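Local coordinates for protein CAS3 Metal dependent phosphohydrolase (Methanocaldococcus jannaschii, PDB 3S4L) that cleaves single-stranded DNA, a magnesium-dependent reaction, and single-stranded RNA as the HD nuclease of a CRISPR antiviral defence system, at residues D158-D161 with L162-L166. Numbering follows the deposited sequence.
Sequences DFED and LIKKL
Ile163 lies over one face of the Phe159 ring: its CG1 sits 3.9 Å from the ring centroid in a CH-pi contact, displaced toward the rim on the side of CZ, which is 3.5 Å from CG1. CD1 of the isoleucine continues past the rim, beyond the CE1–CZ bond. With chi1 at -179°, the phenylalanine CG turns away from the backbone N and the ring runs alongside Ile163, the two side chains pointing the same way. The ring of Tyr98 also meets that of Phe159, their planes inclined at about 55°.

Phe159 and Ile163 sit in the first turns of helix 159-167 in the largely helical HD domain, with Asp158 just ahead of it, and four i to i+4 backbone bonds run through this part: Leu162 N to Asp158 O (2.9 Å), then Ile163 N to Phe159 O, Lys164 N to Glu160 O and Lys165 N to Asp161 O. The apolar side of this helix turns inward. There Phe159, Leu162 and Ile163 touch Ile68, the neighbour of the metal ligand Asp67, while Leu162 also reaches Ile18 on helix 17-31.

The more exposed side holds two long, loose i to i+4 salt bridges. Asp161 OD1 stands 3.9 Å from Lys165 NZ but only 3.3 Å from Lys165 CE, the lysine chain bending at chi3 (-54°) to bring its end back across the carboxylate. Glu160 OE2 and Lys164 NZ are 3.7 Å apart, with the position of OE2 less certain; the carboxylate's other oxygen, OE1, accepts a weak hydrogen bond from Ile171 N.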
ATOM      1  N   ASP A 158      13.240 -13.029   4.357  1.00 64.05           N
ATOM      2  CA  ASP A 158      13.275 -13.028   2.896  1.00 71.77           C
ATOM      3  C   ASP A 158      12.918 -11.669   2.282  1.00 69.29           C
ATOM      4  O   ASP A 158      12.953 -11.517   1.066  1.00 76.30           O
ATOM      5  CB  ASP A 158      12.305 -14.082   2.323  1.00 80.03           C
ATOM      6  CG  ASP A 158      12.650 -15.511   2.736  1.00 90.45           C
ATOM      7  OD1 ASP A 158      13.760 -15.753   3.266  1.00 91.19           O
ATOM      8  OD2 ASP A 158      11.802 -16.407   2.513  1.00 93.59           O
ATOM      9  N   PHE A 159      12.593 -10.683   3.115  1.00 59.21           N
ATOM     10  CA  PHE A 159      11.890  -9.480   2.648  1.00 50.38           C
ATOM     11  C   PHE A 159      12.447  -8.798   1.398  1.00 48.10           C
ATOM     12  O   PHE A 159      11.717  -8.590   0.424  1.00 49.88           O
ATOM     13  CB  PHE A 159      11.763  -8.438   3.758  1.00 44.13           C
ATOM     14  CG  PHE A 159      11.034  -7.205   3.325  1.00 40.52           C
ATOM     15  CD1 PHE A 159       9.708  -7.287   2.906  1.00 36.45           C
ATOM     16  CD2 PHE A 159      11.674  -5.965   3.310  1.00 34.24           C
ATOM     17  CE1 PHE A 159       9.018  -6.147   2.492  1.00 32.83           C
ATOM     18  CE2 PHE A 159      10.996  -4.812   2.895  1.00 33.48           C
ATOM     19  CZ  PHE A 159       9.660  -4.903   2.489  1.00 33.24           C
ATOM     20  N   GLU A 160      13.721  -8.410   1.455  1.00 50.07           N
ATOM     21  CA  GLU A 160      14.389  -7.746   0.344  1.00 56.41           C
ATOM     22  C   GLU A 160      14.214  -8.534  -0.951  1.00 55.65           C
ATOM     23  O   GLU A 160      13.844  -7.974  -1.984  1.00 57.85           O
ATOM     24  CB  GLU A 160      15.874  -7.548   0.662  1.00 65.73           C
ATOM     25  CG  GLU A 160      16.784  -7.435  -0.563  1.00 74.78           C
ATOM     26  CD  GLU A 160      16.678  -6.096  -1.269  1.00 80.23           C
ATOM     27  OE1 GLU A 160      15.552  -5.700  -1.652  1.00 81.53           O
ATOM     28  OE2 GLU A 160      17.730  -5.440  -1.447  1.00 81.86           O
ATOM     29  N   ASP A 161      14.478  -9.836  -0.883  1.00 53.85           N
ATOM     30  CA  ASP A 161      14.295 -10.717  -2.026  1.00 63.55           C
ATOM     31  C   ASP A 161      12.840 -10.699  -2.497  1.00 59.21           C
ATOM     32  O   ASP A 161      12.569 -10.559  -3.694  1.00 63.03           O
ATOM     33  CB  ASP A 161      14.769 -12.137  -1.699  1.00 80.34           C
ATOM     34  CG  ASP A 161      13.715 -13.185  -1.987  1.00 92.33           C
ATOM     35  OD1 ASP A 161      13.491 -13.488  -3.178  1.00 99.20           O
ATOM     36  OD2 ASP A 161      13.117 -13.709  -1.021  1.00 94.10           O
ATOM     37  N   LEU A 162      11.907 -10.805  -1.553  1.00 55.93           N
ATOM     38  CA  LEU A 162      10.480 -10.715  -1.871  1.00 51.13           C
ATOM     39  C   LEU A 162      10.150  -9.459  -2.670  1.00 49.85           C
ATOM     40  O   LEU A 162       9.439  -9.533  -3.673  1.00 55.60           O
ATOM     41  CB  LEU A 162       9.622 -10.772  -0.606  1.00 48.21           C
ATOM     42  CG  LEU A 162       8.126 -10.553  -0.849  1.00 48.81           C
ATOM     43  CD1 LEU A 162       7.535 -11.703  -1.647  1.00 53.44           C
ATOM     44  CD2 LEU A 162       7.371 -10.378   0.464  1.00 47.20           C
ATOM     45  N   ILE A 163      10.668  -8.312  -2.229  1.00 43.94           N
ATOM     46  CA  ILE A 163      10.413  -7.052  -2.926  1.00 46.10           C
ATOM     47  C   ILE A 163      10.978  -7.097  -4.336  1.00 50.92           C
ATOM     48  O   ILE A 163      10.353  -6.629  -5.277  1.00 49.25           O
ATOM     49  CB  ILE A 163      11.018  -5.847  -2.196  1.00 48.03           C
ATOM     50  CG1 ILE A 163      10.199  -5.516  -0.951  1.00 47.25           C
ATOM     51  CG2 ILE A 163      11.034  -4.634  -3.115  1.00 48.68           C
ATOM     52  CD1 ILE A 163       8.772  -5.109  -1.245  1.00 42.40           C
ATOM     53  N   LYS A 164      12.167  -7.669  -4.474  1.00 63.06           N
ATOM     54  CA  LYS A 164      12.793  -7.827  -5.778  1.00 67.40           C
ATOM     55  C   LYS A 164      11.893  -8.643  -6.708  1.00 65.04           C
ATOM     56  O   LYS A 164      11.624  -8.230  -7.838  1.00 64.58           O
ATOM     57  CB  LYS A 164      14.166  -8.482  -5.627  1.00 76.56           C
ATOM     58  CG  LYS A 164      15.274  -7.784  -6.402  1.00 83.18           C
ATOM     59  CD  LYS A 164      16.669  -8.179  -5.908  1.00 87.57           C
ATOM     60  CE  LYS A 164      17.108  -7.326  -4.721  1.00 89.05           C
ATOM     61  NZ  LYS A 164      18.588  -7.372  -4.505  1.00 92.26           N
ATOM     62  N   LYS A 165      11.421  -9.791  -6.229  1.00 65.77           N
ATOM     63  CA  LYS A 165      10.483 -10.622  -6.992  1.00 71.80           C
ATOM     64  C   LYS A 165       9.249  -9.825  -7.425  1.00 70.05           C
ATOM     65  O   LYS A 165       8.742  -9.991  -8.538  1.00 70.87           O
ATOM     66  CB  LYS A 165      10.033 -11.825  -6.156  1.00 75.21           C
ATOM     67  CG  LYS A 165      10.617 -13.163  -6.561  1.00 82.31           C
ATOM     68  CD  LYS A 165      10.106 -14.263  -5.639  1.00 86.37           C
ATOM     69  CE  LYS A 165      10.370 -13.910  -4.176  1.00 87.81           C
ATOM     70  NZ  LYS A 165       9.893 -14.950  -3.219  1.00 89.66           N
ATOM     71  N   LEU A 166       8.776  -8.963  -6.528  1.00 63.03           N
ATOM     72  CA  LEU A 166       7.557  -8.198  -6.739  1.00 55.01           C
ATOM     73  C   LEU A 166       7.730  -7.010  -7.672  1.00 51.80           C
ATOM     74  O   LEU A 166       6.916  -6.808  -8.571  1.00 54.72           O
ATOM     75  CB  LEU A 166       7.024  -7.672  -5.399  1.00 54.32           C
ATOM     76  CG  LEU A 166       6.222  -8.606  -4.500  1.00 61.10           C
ATOM     77  CD1 LEU A 166       6.301  -8.155  -3.031  1.00 55.63           C
ATOM     78  CD2 LEU A 166       4.777  -8.686  -4.974  1.00 64.32           C
TER